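Local coordinates for protein Moesin/ezrin/radixin homolog 2 (Drosophila melanogaster, PDB 7EDR) that probably acts, as a Merlin-type FERM protein, as a scaffold at the membrane-cytoskeleton boundary that binds partner proteins in growth-control signalling, at residues 83-89 / 104-109; 88-92 / 199-205; 127-132 / 193-197. One frame throughout, in Å; residues are numbered along the deposited sequence.

How the contacts relate
The three contacts trace a path from the ubiquitin-like lobe of the FERM domain into its helical lobe. Contact 1 and contact 2 share Phe88 and Pro89, with centres about 11 Å apart, and they touch where Val109 CG2 packs 3.6 Å from Tyr204 CE2. Contact 3 lies farther out in the helical lobe, its centre about 15 Å from that of contact 1 and about 13 Å from that of contact 2. Helix 187-198 ties it to both: Tyr194 meets Phe106 edge-to-face, and Leu195 CB lies 3.9 Å from Val92 CG2. Residues 199-205 also bond to the chain of another protein, so contact 2 borders an intermolecular surface.

Contact 1 of 3, residues 83-89 / 104-109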
ATOM      1  N   PHE C  83      31.812   0.577   4.030  1.00 27.78           N
ATOM      2  CA  PHE C  83      30.390   0.642   3.702  1.00 27.72           C
ATOM      3  C   PHE C  83      29.640  -0.347   4.595  1.00 27.96           C
ATOM      4  O   PHE C  83      29.781  -1.566   4.432  1.00 30.97           O
ATOM      5  CB  PHE C  83      30.177   0.323   2.227  1.00 25.50           C
ATOM      6  CG  PHE C  83      28.802   0.639   1.726  1.00 23.89           C
ATOM      7  CD1 PHE C  83      28.431   1.949   1.464  1.00 22.83           C
ATOM      8  CD2 PHE C  83      27.885  -0.374   1.481  1.00 23.92           C
ATOM      9  CE1 PHE C  83      27.171   2.239   0.977  1.00 22.67           C
ATOM     10  CE2 PHE C  83      26.614  -0.087   0.994  1.00 21.75           C
ATOM     11  CZ  PHE C  83      26.256   1.208   0.741  1.00 19.09           C
ATOM     12  N   TYR C  84      28.851   0.183   5.535  1.00 25.81           N
ATOM     13  CA  TYR C  84      28.179  -0.594   6.580  1.00 29.92           C
ATOM     14  C   TYR C  84      26.695  -0.262   6.625  1.00 24.72           C
ATOM     15  O   TYR C  84      26.286   0.863   6.326  1.00 25.72           O
ATOM     16  CB  TYR C  84      28.697  -0.298   8.011  1.00 27.35           C
ATOM     17  CG  TYR C  84      30.059  -0.784   8.368  1.00 33.34           C
ATOM     18  CD1 TYR C  84      30.472  -2.068   8.038  1.00 40.62           C
ATOM     19  CD2 TYR C  84      30.941   0.037   9.078  1.00 41.67           C
ATOM     20  CE1 TYR C  84      31.753  -2.531   8.385  1.00 42.24           C
ATOM     21  CE2 TYR C  84      32.218  -0.412   9.434  1.00 44.43           C
ATOM     22  CZ  TYR C  84      32.619  -1.701   9.081  1.00 48.27           C
ATOM     23  OH  TYR C  84      33.879  -2.162   9.420  1.00 51.86           O
ATOM     24  N   ALA C  85      25.897  -1.225   7.076  1.00 23.20           N
ATOM     25  CA  ALA C  85      24.556  -0.901   7.534  1.00 21.81           C
ATOM     26  C   ALA C  85      24.674  -0.084   8.807  1.00 25.41           C
ATOM     27  O   ALA C  85      25.300  -0.527   9.778  1.00 20.03           O
ATOM     28  CB  ALA C  85      23.735  -2.160   7.789  1.00 18.57           C
ATOM     29  N   LYS C  86      24.101   1.121   8.790  1.00 24.40           N
ATOM     30  CA  LYS C  86      24.033   1.954   9.982  1.00 26.45           C
ATOM     31  C   LYS C  86      22.705   1.780  10.713  1.00 25.72           C
ATOM     32  O   LYS C  86      22.632   1.991  11.938  1.00 21.25           O
ATOM     33  CB  LYS C  86      24.256   3.419   9.588  1.00 22.11           C
ATOM     34  CG  LYS C  86      24.244   4.421  10.724  1.00 21.37           C
ATOM     35  CD  LYS C  86      24.584   5.794  10.166  1.00 25.97           C
ATOM     36  CE  LYS C  86      24.672   6.831  11.257  1.00 24.33           C
ATOM     37  NZ  LYS C  86      24.942   8.161  10.654  1.00 30.60           N
ATOM     38  N   PHE C  87      21.669   1.375   9.975  1.00 19.87           N
ATOM     39  CA  PHE C  87      20.327   1.172  10.492  1.00 21.81           C
ATOM     40  C   PHE C  87      19.860  -0.221  10.106  1.00 21.24           C
ATOM     41  O   PHE C  87      20.263  -0.766   9.066  1.00 19.56           O
ATOM     42  CB  PHE C  87      19.347   2.233   9.955  1.00 21.20           C
ATOM     43  CG  PHE C  87      19.829   3.630  10.164  1.00 23.46           C
ATOM     44  CD1 PHE C  87      20.400   4.341   9.118  1.00 19.06           C
ATOM     45  CD2 PHE C  87      19.751   4.226  11.429  1.00 21.69           C
ATOM     46  CE1 PHE C  87      20.883   5.652   9.312  1.00 21.62           C
ATOM     47  CE2 PHE C  87      20.230   5.536  11.640  1.00 22.38           C
ATOM     48  CZ  PHE C  87      20.796   6.249  10.576  1.00 25.39           C
ATOM     49  N   PHE C  88      19.011  -0.793  10.956  1.00 16.55           N
ATOM     50  CA  PHE C  88      18.546  -2.154  10.765  1.00 21.15           C
ATOM     51  C   PHE C  88      17.034  -2.180  10.642  1.00 20.68           C
ATOM     52  O   PHE C  88      16.338  -1.459  11.367  1.00 20.89           O
ATOM     53  CB  PHE C  88      18.949  -3.059  11.931  1.00 19.58           C
ATOM     54  CG  PHE C  88      20.409  -3.209  12.092  1.00 21.65           C
ATOM     55  CD1 PHE C  88      21.161  -2.199  12.653  1.00 18.93           C
ATOM     56  CD2 PHE C  88      21.040  -4.382  11.698  1.00 21.18           C
ATOM     57  CE1 PHE C  88      22.529  -2.355  12.812  1.00 24.69           C
ATOM     58  CE2 PHE C  88      22.397  -4.537  11.854  1.00 18.23           C
ATOM     59  CZ  PHE C  88      23.147  -3.536  12.411  1.00 18.68           C
ATOM     60  N   PRO C  89      16.500  -3.018   9.764  1.00 20.23           N
ATOM     61  CA  PRO C  89      15.046  -3.146   9.653  1.00 21.00           C
ATOM     62  C   PRO C  89      14.457  -3.740  10.925  1.00 26.12           C
ATOM     63  O   PRO C  89      15.167  -4.286  11.780  1.00 21.65           O
ATOM     64  CB  PRO C  89      14.869  -4.088   8.457  1.00 24.48           C
ATOM     65  CG  PRO C  89      16.139  -4.931   8.474  1.00 23.71           C
ATOM     66  CD  PRO C  89      17.229  -3.998   8.938  1.00 19.74           C
ATOM     67  N   LEU C 104      24.390  -8.135   2.040  1.00 25.46           N
ATOM     68  CA  LEU C 104      25.242  -7.237   2.816  1.00 24.14           C
ATOM     69  C   LEU C 104      24.880  -7.259   4.304  1.00 23.00           C
ATOM     70  O   LEU C 104      25.766  -7.162   5.162  1.00 25.19           O
ATOM     71  CB  LEU C 104      25.160  -5.819   2.244  1.00 25.72           C
ATOM     72  CG  LEU C 104      25.838  -5.565   0.887  1.00 27.31           C
ATOM     73  CD1 LEU C 104      25.790  -4.095   0.525  1.00 27.83           C
ATOM     74  CD2 LEU C 104      27.280  -6.027   0.893  1.00 25.34           C
ATOM     75  N   PHE C 105      23.589  -7.410   4.640  1.00 23.28           N
ATOM     76  CA  PHE C 105      23.217  -7.570   6.048  1.00 21.81           C
ATOM     77  C   PHE C 105      23.677  -8.921   6.588  1.00 22.28           C
ATOM     78  O   PHE C 105      24.157  -9.009   7.730  1.00 21.12           O
ATOM     79  CB  PHE C 105      21.705  -7.422   6.244  1.00 20.28           C
ATOM     80  CG  PHE C 105      21.254  -6.019   6.507  1.00 21.76           C
ATOM     81  CD1 PHE C 105      21.317  -5.476   7.796  1.00 21.26           C
ATOM     82  CD2 PHE C 105      20.754  -5.232   5.478  1.00 20.83           C
ATOM     83  CE1 PHE C 105      20.904  -4.171   8.046  1.00 16.21           C
ATOM     84  CE2 PHE C 105      20.333  -3.913   5.729  1.00 18.61           C
ATOM     85  CZ  PHE C 105      20.405  -3.393   7.011  1.00 16.19           C
ATOM     86  N   PHE C 106      23.533  -9.981   5.785  1.00 19.51           N
ATOM     87  CA  PHE C 106      23.956 -11.303   6.219  1.00 20.34           C
ATOM     88  C   PHE C 106      25.427 -11.306   6.610  1.00 23.53           C
ATOM     89  O   PHE C 106      25.797 -11.846   7.659  1.00 20.34           O
ATOM     90  CB  PHE C 106      23.697 -12.341   5.128  1.00 24.54           C
ATOM     91  CG  PHE C 106      24.443 -13.645   5.349  1.00 26.68           C
ATOM     92  CD1 PHE C 106      24.013 -14.554   6.306  1.00 26.30           C
ATOM     93  CD2 PHE C 106      25.595 -13.945   4.620  1.00 25.53           C
ATOM     94  CE1 PHE C 106      24.725 -15.751   6.539  1.00 26.90           C
ATOM     95  CE2 PHE C 106      26.291 -15.127   4.844  1.00 25.73           C
ATOM     96  CZ  PHE C 106      25.847 -16.032   5.806  1.00 23.44           C
ATOM     97  N   LEU C 107      26.284 -10.693   5.781  1.00 24.21           N
ATOM     98  CA  LEU C 107      27.719 -10.750   6.047  1.00 23.60           C
ATOM     99  C   LEU C 107      28.094  -9.894   7.250  1.00 24.10           C
ATOM    100  O   LEU C 107      28.926 -10.299   8.068  1.00 27.26           O
ATOM    101  CB  LEU C 107      28.520 -10.317   4.821  1.00 26.64           C
ATOM    102  CG  LEU C 107      28.510 -11.267   3.622  1.00 30.31           C
ATOM    103  CD1 LEU C 107      29.217 -10.631   2.456  1.00 33.08           C
ATOM    104  CD2 LEU C 107      29.164 -12.577   4.008  1.00 25.50           C
ATOM    105  N   GLN C 108      27.488  -8.714   7.386  1.00 23.28           N
ATOM    106  CA  GLN C 108      27.820  -7.853   8.522  1.00 23.84           C
ATOM    107  C   GLN C 108      27.294  -8.418   9.842  1.00 23.47           C
ATOM    108  O   GLN C 108      27.992  -8.378  10.857  1.00 21.95           O
ATOM    109  CB  GLN C 108      27.264  -6.457   8.283  1.00 23.14           C
ATOM    110  CG  GLN C 108      27.471  -5.501   9.411  1.00 18.65           C
ATOM    111  CD  GLN C 108      26.887  -4.140   9.098  1.00 24.04           C
ATOM    112  OE1 GLN C 108      26.913  -3.701   7.942  1.00 24.65           O
ATOM    113  NE2 GLN C 108      26.315  -3.477  10.116  1.00 21.28           N
ATOM    114  N   VAL C 109      26.061  -8.925   9.859  1.00 20.73           N
ATOM    115  CA  VAL C 109      25.523  -9.487  11.092  1.00 20.92           C
ATOM    116  C   VAL C 109      26.331 -10.706  11.526  1.00 24.89           C
ATOM    117  O   VAL C 109      26.612 -10.892  12.720  1.00 26.04           O
ATOM    118  CB  VAL C 109      24.031  -9.832  10.918  1.00 21.55           C
ATOM    119  CG1 VAL C 109      23.567 -10.645  12.101  1.00 16.59           C
ATOM    120  CG2 VAL C 109      23.178  -8.546  10.780  1.00 18.55           C
TER
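Ala85 and Gln108 are joined by a pair of hydrogen bonds where the ubiquitin-like lobe of the FERM domain meets its helical lobe. Residues 83-85 are the C-terminal end of strand 78-85, the middle strand of the lobe's sheet, and helix 104-109 crosses this strand almost at a right angle (89°), the axes approaching to 8.8 Å.

The polar part is a two-pronged grip by one amide. Ala85 N donates to Gln108 OE1 at 2.8 Å, arriving in the carbonyl plane on a lone pair. Gln108 NE2 returns a nearly straight bond of 3.1 Å to Ala85 O, also on a lone pair and close to the glutamine's own amide plane. Glutamine suits the place because its amide offers both a donor and an acceptor, as the backbone of a neighbouring strand would. With CG anti to the backbone N (chi1 177°) and the chain extended beyond it, the group spans the gap, and two bonds fix the rotation of the amide.

The aromatic part centres on Phe105. Its edge is directed toward the face of Phe88 in an offset edge-to-face pair, centroids 5.7 Å apart and planes at 64°. Phe87 O lies near the edge of the Phe105 ring, in its plane.

Aliphatic groups fill the rest. Ala85 CB, small enough to let the helix come near, sits 3.5 Å from Phe105 CE1, while Pro89 CD packs against the same ring obliquely. Beyond the segments, Phe105 meets Tyr44 and Phe45 of the first lobe and Leu195 of helix 187-198. Val109 CG2 approaches the edge of the Phe88 ring at CE2, 4.2 Å away. Two residues before the end of the strand, Leu104 CD1 reaches the edge of the Phe83 ring, 4.1 Å from CE2.

Contact 2 of 3, residues 88-92 / 199-205; sequences FPENV and QDLDMYG
The two irregular backbones approach most closely at Phe88 and Gly205, whose CA atoms are 6.0 Å apart, and run 7.7 Å apart between the CA atoms of Asn91 and Gln199. Gln199 extends its amide to the start of the helix at Val92: OE1 accepts from Val92 N at 3.0 Å, and NE2 donates to Asn91 OD1, also at 3.0 Å. It thus serves a helix-start N-H while holding the side chain of the N-cap residue Asn91. A water completes the polar cluster, donating to Gln199 OE1 at 2.8 Å and accepting from Tyr204 OH.

The Phe88 ring turns its edge to the face of Tyr204, centroids 5.3 Å apart and planes at 70°. Tyr204 reaches it with CG anti to the backbone N (chi1 172°), which carries the ring out toward residues 88-92. Gly205 CA sits over one Phe88 face, offset toward the rim, in a CH-pi contact 4.2 Å from the ring centroid. Its positive phi suits glycine, and with no side chain there the backbone can come this near. Gln199 CA sits over the centre of a Tyr204 face.

Around this junction, Tyr204 packs on Val109 of helix 99-114, Val92 packs on Leu195 of helix 187-198, and residues 199-205 lead into strand 207-212 of the PH-like lobe.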
ATOM      1  N   PHE C  88      19.011  -0.793  10.956  1.00 16.55           N
ATOM      2  CA  PHE C  88      18.546  -2.154  10.765  1.00 21.15           C
ATOM      3  C   PHE C  88      17.034  -2.180  10.642  1.00 20.68           C
ATOM      4  O   PHE C  88      16.338  -1.459  11.367  1.00 20.89           O
ATOM      5  CB  PHE C  88      18.949  -3.059  11.931  1.00 19.58           C
ATOM      6  CG  PHE C  88      20.409  -3.209  12.092  1.00 21.65           C
ATOM      7  CD1 PHE C  88      21.161  -2.199  12.653  1.00 18.93           C
ATOM      8  CD2 PHE C  88      21.040  -4.382  11.698  1.00 21.18           C
ATOM      9  CE1 PHE C  88      22.529  -2.355  12.812  1.00 24.69           C
ATOM     10  CE2 PHE C  88      22.397  -4.537  11.854  1.00 18.23           C
ATOM     11  CZ  PHE C  88      23.147  -3.536  12.411  1.00 18.68           C
ATOM     12  N   PRO C  89      16.500  -3.018   9.764  1.00 20.23           N
ATOM     13  CA  PRO C  89      15.046  -3.146   9.653  1.00 21.00           C
ATOM     14  C   PRO C  89      14.457  -3.740  10.925  1.00 26.12           C
ATOM     15  O   PRO C  89      15.167  -4.286  11.780  1.00 21.65           O
ATOM     16  CB  PRO C  89      14.869  -4.088   8.457  1.00 24.48           C
ATOM     17  CG  PRO C  89      16.139  -4.931   8.474  1.00 23.71           C
ATOM     18  CD  PRO C  89      17.229  -3.998   8.938  1.00 19.74           C
ATOM     19  N   GLU C  90      13.131  -3.610  11.064  1.00 29.57           N
ATOM     20  CA  GLU C  90      12.482  -4.232  12.216  1.00 26.33           C
ATOM     21  C   GLU C  90      12.156  -5.694  11.955  1.00 23.74           C
ATOM     22  O   GLU C  90      12.186  -6.497  12.889  1.00 28.24           O
ATOM     23  CB  GLU C  90      11.222  -3.466  12.608  1.00 23.33           C
ATOM     24  CG  GLU C  90      11.490  -2.099  13.184  1.00 23.21           C
ATOM     25  CD  GLU C  90      10.201  -1.351  13.519  1.00 26.91           C
ATOM     26  OE1 GLU C  90       9.300  -1.986  14.124  1.00 29.96           O
ATOM     27  OE2 GLU C  90      10.081  -0.140  13.184  1.00 22.29           O
ATOM     28  N   ASN C  91      11.871  -6.067  10.708  1.00 28.59           N
ATOM     29  CA  ASN C  91      11.691  -7.473  10.340  1.00 28.53           C
ATOM     30  C   ASN C  91      12.322  -7.702   8.972  1.00 25.26           C
ATOM     31  O   ASN C  91      11.777  -7.232   7.969  1.00 25.38           O
ATOM     32  CB  ASN C  91      10.210  -7.845  10.328  1.00 26.99           C
ATOM     33  CG  ASN C  91       9.977  -9.328  10.007  1.00 35.45           C
ATOM     34  OD1 ASN C  91      10.901 -10.158  10.072  1.00 31.96           O
ATOM     35  ND2 ASN C  91       8.734  -9.665   9.653  1.00 36.65           N
ATOM     36  N   VAL C  92      13.450  -8.434   8.920  1.00 26.98           N
ATOM     37  CA  VAL C  92      14.170  -8.605   7.646  1.00 27.38           C
ATOM     38  C   VAL C  92      13.272  -9.208   6.571  1.00 24.70           C
ATOM     39  O   VAL C  92      13.264  -8.739   5.427  1.00 28.92           O
ATOM     40  CB  VAL C  92      15.455  -9.445   7.801  1.00 28.29           C
ATOM     41  CG1 VAL C  92      16.605  -8.590   8.297  1.00 25.58           C
ATOM     42  CG2 VAL C  92      15.224 -10.705   8.670  1.00 23.84           C
ATOM     43  N   GLN C 199      18.092 -11.762  14.098  1.00 26.47           N
ATOM     44  CA  GLN C 199      17.389 -10.552  14.494  1.00 28.66           C
ATOM     45  C   GLN C 199      16.644 -10.715  15.815  1.00 28.39           C
ATOM     46  O   GLN C 199      16.238  -9.709  16.408  1.00 29.76           O
ATOM     47  CB  GLN C 199      16.455 -10.093  13.366  1.00 27.75           C
ATOM     48  CG  GLN C 199      15.029 -10.602  13.414  1.00 27.27           C
ATOM     49  CD  GLN C 199      14.208 -10.095  12.235  1.00 30.36           C
ATOM     50  OE1 GLN C 199      14.457  -9.012  11.700  1.00 35.40           O
ATOM     51  NE2 GLN C 199      13.242 -10.884  11.814  1.00 26.43           N
ATOM     52  N   ASP C 200      16.502 -11.940  16.311  1.00 30.16           N
ATOM     53  CA  ASP C 200      15.858 -12.175  17.593  1.00 32.16           C
ATOM     54  C   ASP C 200      16.841 -12.186  18.753  1.00 26.38           C
ATOM     55  O   ASP C 200      16.417 -12.329  19.905  1.00 32.83           O
ATOM     56  CB  ASP C 200      15.056 -13.490  17.554  1.00 30.72           C
ATOM     57  CG  ASP C 200      13.731 -13.350  16.773  1.00 39.22           C
ATOM     58  OD1 ASP C 200      13.366 -12.208  16.406  1.00 39.84           O
ATOM     59  OD2 ASP C 200      13.047 -14.370  16.540  1.00 41.98           O
ATOM     60  N   LEU C 201      18.134 -12.033  18.491  1.00 26.28           N
ATOM     61  CA  LEU C 201      19.099 -11.936  19.575  1.00 27.20           C
ATOM     62  C   LEU C 201      18.892 -10.630  20.340  1.00 31.51           C
ATOM     63  O   LEU C 201      18.505  -9.608  19.767  1.00 31.23           O
ATOM     64  CB  LEU C 201      20.527 -12.021  19.030  1.00 25.25           C
ATOM     65  CG  LEU C 201      20.874 -13.298  18.251  1.00 29.05           C
ATOM     66  CD1 LEU C 201      22.342 -13.304  17.824  1.00 23.28           C
ATOM     67  CD2 LEU C 201      20.556 -14.542  19.069  1.00 25.92           C
ATOM     68  N   ASP C 202      19.141 -10.677  21.655  1.00 33.18           N
ATOM     69  CA  ASP C 202      18.870  -9.518  22.510  1.00 33.16           C
ATOM     70  C   ASP C 202      19.659  -8.291  22.066  1.00 31.46           C
ATOM     71  O   ASP C 202      19.167  -7.157  22.154  1.00 34.41           O
ATOM     72  CB  ASP C 202      19.209  -9.832  23.973  1.00 32.92           C
ATOM     73  CG  ASP C 202      18.348 -10.957  24.568  1.00 40.81           C
ATOM     74  OD1 ASP C 202      17.148 -11.045  24.228  1.00 37.41           O
ATOM     75  OD2 ASP C 202      18.878 -11.751  25.387  1.00 43.17           O
ATOM     76  N   MET C 203      20.893  -8.485  21.617  1.00 22.89           N
ATOM     77  CA  MET C 203      21.760  -7.362  21.311  1.00 25.54           C
ATOM     78  C   MET C 203      21.730  -6.963  19.844  1.00 25.66           C
ATOM     79  O   MET C 203      22.455  -6.044  19.456  1.00 26.34           O
ATOM     80  CB  MET C 203      23.203  -7.676  21.734  1.00 27.38           C
ATOM     81  CG  MET C 203      23.349  -8.025  23.223  1.00 28.75           C
ATOM     82  SD  MET C 203      25.052  -8.347  23.748  1.00 28.21           S
ATOM     83  CE  MET C 203      25.853  -6.765  23.443  1.00 23.23           C
ATOM     84  N   TYR C 204      20.923  -7.627  19.024  1.00 25.93           N
ATOM     85  CA  TYR C 204      20.887  -7.314  17.600  1.00 27.51           C
ATOM     86  C   TYR C 204      20.329  -5.915  17.376  1.00 26.11           C
ATOM     87  O   TYR C 204      19.319  -5.531  17.973  1.00 26.46           O
ATOM     88  CB  TYR C 204      20.046  -8.344  16.862  1.00 23.80           C
ATOM     89  CG  TYR C 204      19.779  -8.028  15.416  1.00 27.00           C
ATOM     90  CD1 TYR C 204      18.630  -7.334  15.035  1.00 27.94           C
ATOM     91  CD2 TYR C 204      20.655  -8.451  14.419  1.00 26.31           C
ATOM     92  CE1 TYR C 204      18.355  -7.057  13.699  1.00 23.21           C
ATOM     93  CE2 TYR C 204      20.395  -8.181  13.082  1.00 26.49           C
ATOM     94  CZ  TYR C 204      19.238  -7.488  12.733  1.00 28.30           C
ATOM     95  OH  TYR C 204      18.975  -7.224  11.410  1.00 23.74           O
ATOM     96  N   GLY C 205      21.006  -5.149  16.534  1.00 21.34           N
ATOM     97  CA  GLY C 205      20.555  -3.812  16.200  1.00 24.46           C
ATOM     98  C   GLY C 205      20.462  -2.832  17.349  1.00 27.59           C
ATOM     99  O   GLY C 205      19.638  -1.912  17.295  1.00 30.98           O
TER
HETATM  100  O   HOH W   1      15.900  -6.670  11.382  1.00 24.33           O

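Contact 3 of 3, residues 127-132 / 193-197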
ATOM      1  N   LEU C 127      23.443 -23.606  15.027  1.00 29.71           N
ATOM      2  CA  LEU C 127      22.480 -23.445  13.941  1.00 29.93           C
ATOM      3  C   LEU C 127      22.954 -22.397  12.936  1.00 27.37           C
ATOM      4  O   LEU C 127      22.998 -22.650  11.726  1.00 27.25           O
ATOM      5  CB  LEU C 127      21.117 -23.075  14.516  1.00 27.94           C
ATOM      6  CG  LEU C 127      20.047 -22.650  13.504  1.00 29.86           C
ATOM      7  CD1 LEU C 127      19.844 -23.735  12.481  1.00 32.47           C
ATOM      8  CD2 LEU C 127      18.770 -22.401  14.238  1.00 28.52           C
ATOM      9  N   LEU C 128      23.335 -21.215  13.427  1.00 25.29           N
ATOM     10  CA  LEU C 128      23.865 -20.186  12.541  1.00 25.32           C
ATOM     11  C   LEU C 128      25.041 -20.719  11.740  1.00 27.90           C
ATOM     12  O   LEU C 128      25.182 -20.425  10.543  1.00 25.85           O
ATOM     13  CB  LEU C 128      24.279 -18.957  13.357  1.00 25.16           C
ATOM     14  CG  LEU C 128      23.099 -18.270  14.052  1.00 21.55           C
ATOM     15  CD1 LEU C 128      23.587 -17.148  14.922  1.00 19.59           C
ATOM     16  CD2 LEU C 128      22.149 -17.761  12.997  1.00 19.82           C
ATOM     17  N   ALA C 129      25.893 -21.520  12.381  1.00 25.88           N
ATOM     18  CA  ALA C 129      27.054 -22.040  11.686  1.00 24.49           C
ATOM     19  C   ALA C 129      26.630 -22.979  10.567  1.00 26.31           C
ATOM     20  O   ALA C 129      27.181 -22.921   9.461  1.00 27.25           O
ATOM     21  CB  ALA C 129      27.991 -22.733  12.673  1.00 24.67           C
ATOM     22  N   SER C 130      25.625 -23.829  10.823  1.00 25.89           N
ATOM     23  CA  SER C 130      25.189 -24.770   9.793  1.00 25.80           C
ATOM     24  C   SER C 130      24.548 -24.049   8.612  1.00 30.72           C
ATOM     25  O   SER C 130      24.709 -24.490   7.467  1.00 29.63           O
ATOM     26  CB  SER C 130      24.246 -25.810  10.385  1.00 26.17           C
ATOM     27  OG  SER C 130      22.967 -25.281  10.641  1.00 31.09           O
ATOM     28  N   TYR C 131      23.854 -22.925   8.866  1.00 29.45           N
ATOM     29  CA  TYR C 131      23.382 -22.064   7.776  1.00 29.03           C
ATOM     30  C   TYR C 131      24.545 -21.410   7.029  1.00 28.59           C
ATOM     31  O   TYR C 131      24.550 -21.357   5.792  1.00 30.73           O
ATOM     32  CB  TYR C 131      22.458 -20.970   8.309  1.00 27.74           C
ATOM     33  CG  TYR C 131      21.089 -21.409   8.778  1.00 30.05           C
ATOM     34  CD1 TYR C 131      20.483 -22.565   8.293  1.00 34.73           C
ATOM     35  CD2 TYR C 131      20.391 -20.648   9.693  1.00 32.63           C
ATOM     36  CE1 TYR C 131      19.223 -22.954   8.727  1.00 29.69           C
ATOM     37  CE2 TYR C 131      19.128 -21.023  10.126  1.00 36.76           C
ATOM     38  CZ  TYR C 131      18.551 -22.174   9.644  1.00 36.57           C
ATOM     39  OH  TYR C 131      17.292 -22.516  10.098  1.00 38.91           O
ATOM     40  N   ALA C 132      25.524 -20.875   7.760  1.00 26.62           N
ATOM     41  CA  ALA C 132      26.667 -20.268   7.091  1.00 27.89           C
ATOM     42  C   ALA C 132      27.332 -21.262   6.145  1.00 32.19           C
ATOM     43  O   ALA C 132      27.695 -20.912   5.013  1.00 31.74           O
ATOM     44  CB  ALA C 132      27.669 -19.750   8.117  1.00 24.09           C
ATOM     45  N   GLU C 193      17.200 -16.922   6.273  1.00 29.67           N
ATOM     46  CA  GLU C 193      16.918 -17.707   7.478  1.00 29.49           C
ATOM     47  C   GLU C 193      17.904 -17.381   8.590  1.00 26.11           C
ATOM     48  O   GLU C 193      17.524 -17.300   9.760  1.00 26.35           O
ATOM     49  CB  GLU C 193      16.960 -19.210   7.177  1.00 31.87           C
ATOM     50  CG  GLU C 193      15.849 -19.712   6.267  1.00 39.22           C
ATOM     51  CD  GLU C 193      14.458 -19.444   6.837  1.00 43.68           C
ATOM     52  OE1 GLU C 193      14.245 -19.732   8.040  1.00 39.97           O
ATOM     53  OE2 GLU C 193      13.587 -18.938   6.086  1.00 40.23           O
ATOM     54  N   TYR C 194      19.181 -17.223   8.242  1.00 25.53           N
ATOM     55  CA  TYR C 194      20.183 -16.800   9.207  1.00 21.53           C
ATOM     56  C   TYR C 194      19.799 -15.458   9.836  1.00 23.27           C
ATOM     57  O   TYR C 194      19.856 -15.295  11.059  1.00 22.13           O
ATOM     58  CB  TYR C 194      21.546 -16.727   8.511  1.00 20.67           C
ATOM     59  CG  TYR C 194      22.723 -16.400   9.398  1.00 20.59           C
ATOM     60  CD1 TYR C 194      22.879 -15.142   9.953  1.00 20.02           C
ATOM     61  CD2 TYR C 194      23.704 -17.349   9.649  1.00 22.74           C
ATOM     62  CE1 TYR C 194      23.955 -14.848  10.760  1.00 22.53           C
ATOM     63  CE2 TYR C 194      24.785 -17.064  10.454  1.00 22.06           C
ATOM     64  CZ  TYR C 194      24.905 -15.819  11.007  1.00 22.29           C
ATOM     65  OH  TYR C 194      25.977 -15.538  11.811  1.00 25.88           O
ATOM     66  N   LEU C 195      19.400 -14.481   9.013  1.00 19.42           N
ATOM     67  CA  LEU C 195      19.012 -13.184   9.557  1.00 23.23           C
ATOM     68  C   LEU C 195      17.779 -13.304  10.452  1.00 22.56           C
ATOM     69  O   LEU C 195      17.717 -12.680  11.517  1.00 22.03           O
ATOM     70  CB  LEU C 195      18.772 -12.182   8.429  1.00 22.60           C
ATOM     71  CG  LEU C 195      20.058 -11.770   7.724  1.00 26.05           C
ATOM     72  CD1 LEU C 195      19.782 -11.063   6.385  1.00 22.81           C
ATOM     73  CD2 LEU C 195      20.902 -10.892   8.643  1.00 20.52           C
ATOM     74  N   LYS C 196      16.797 -14.124  10.055  1.00 23.23           N
ATOM     75  CA  LYS C 196      15.601 -14.286  10.883  1.00 24.38           C
ATOM     76  C   LYS C 196      15.932 -14.770  12.293  1.00 24.94           C
ATOM     77  O   LYS C 196      15.228 -14.426  13.249  1.00 27.43           O
ATOM     78  CB  LYS C 196      14.623 -15.240  10.210  1.00 24.38           C
ATOM     79  CG  LYS C 196      13.651 -14.524   9.288  1.00 32.11           C
ATOM     80  CD  LYS C 196      12.542 -15.450   8.824  1.00 38.14           C
ATOM     81  CE  LYS C 196      12.903 -16.100   7.509  1.00 41.15           C
ATOM     82  NZ  LYS C 196      11.813 -16.988   7.060  1.00 45.17           N
ATOM     83  N   ILE C 197      16.999 -15.541  12.454  1.00 22.10           N
ATOM     84  CA  ILE C 197      17.417 -15.957  13.783  1.00 19.39           C
ATOM     85  C   ILE C 197      18.314 -14.920  14.440  1.00 23.60           C
ATOM     86  O   ILE C 197      18.186 -14.660  15.640  1.00 25.53           O
ATOM     87  CB  ILE C 197      18.089 -17.340  13.687  1.00 24.69           C
ATOM     88  CG1 ILE C 197      16.987 -18.393  13.673  1.00 26.07           C
ATOM     89  CG2 ILE C 197      19.054 -17.574  14.858  1.00 18.24           C
ATOM     90  CD1 ILE C 197      17.395 -19.608  13.126  1.00 26.60           C
TER
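The Tyr194 ring carries Leu128 CD2 over the centre of one face, a CH-pi contact with the methyl 3.7 Å from the centroid and 9° off the ring normal, while Tyr131 CB lies at its edge. The Tyr131 ring is held on both faces, by Leu127 CD1 of its own helix and by Glu193 CB on the opposite face, with Ile197 CD1 at its edge, 3.7 Å from CE2. These groups join an antiparallel helix pair in the helical lobe of the FERM domain, an acyl-CoA-binding-protein-like bundle. The segments run at 160° to each other, with axes 9.9 Å apart.

A long flat ring suits position 194: with CG anti to the backbone N (chi1 -176°), it reaches across to helix 127-132 and crosses Leu128 at about a right angle, bringing CE2 within 3.5 Å of Leu128 CB. The two branches of Ile197 serve three partners, sending CG2 to Leu128 CD2 at 3.6 Å and CD1 toward Leu127 and Tyr131. The side chains thus meet through apolar and aromatic groups. Glu193 gives its CB to the Tyr131 face; the bend at chi2 carries the carboxylate on to Lys196, where OE2 forms a salt bridge to NZ at 2.8 Å.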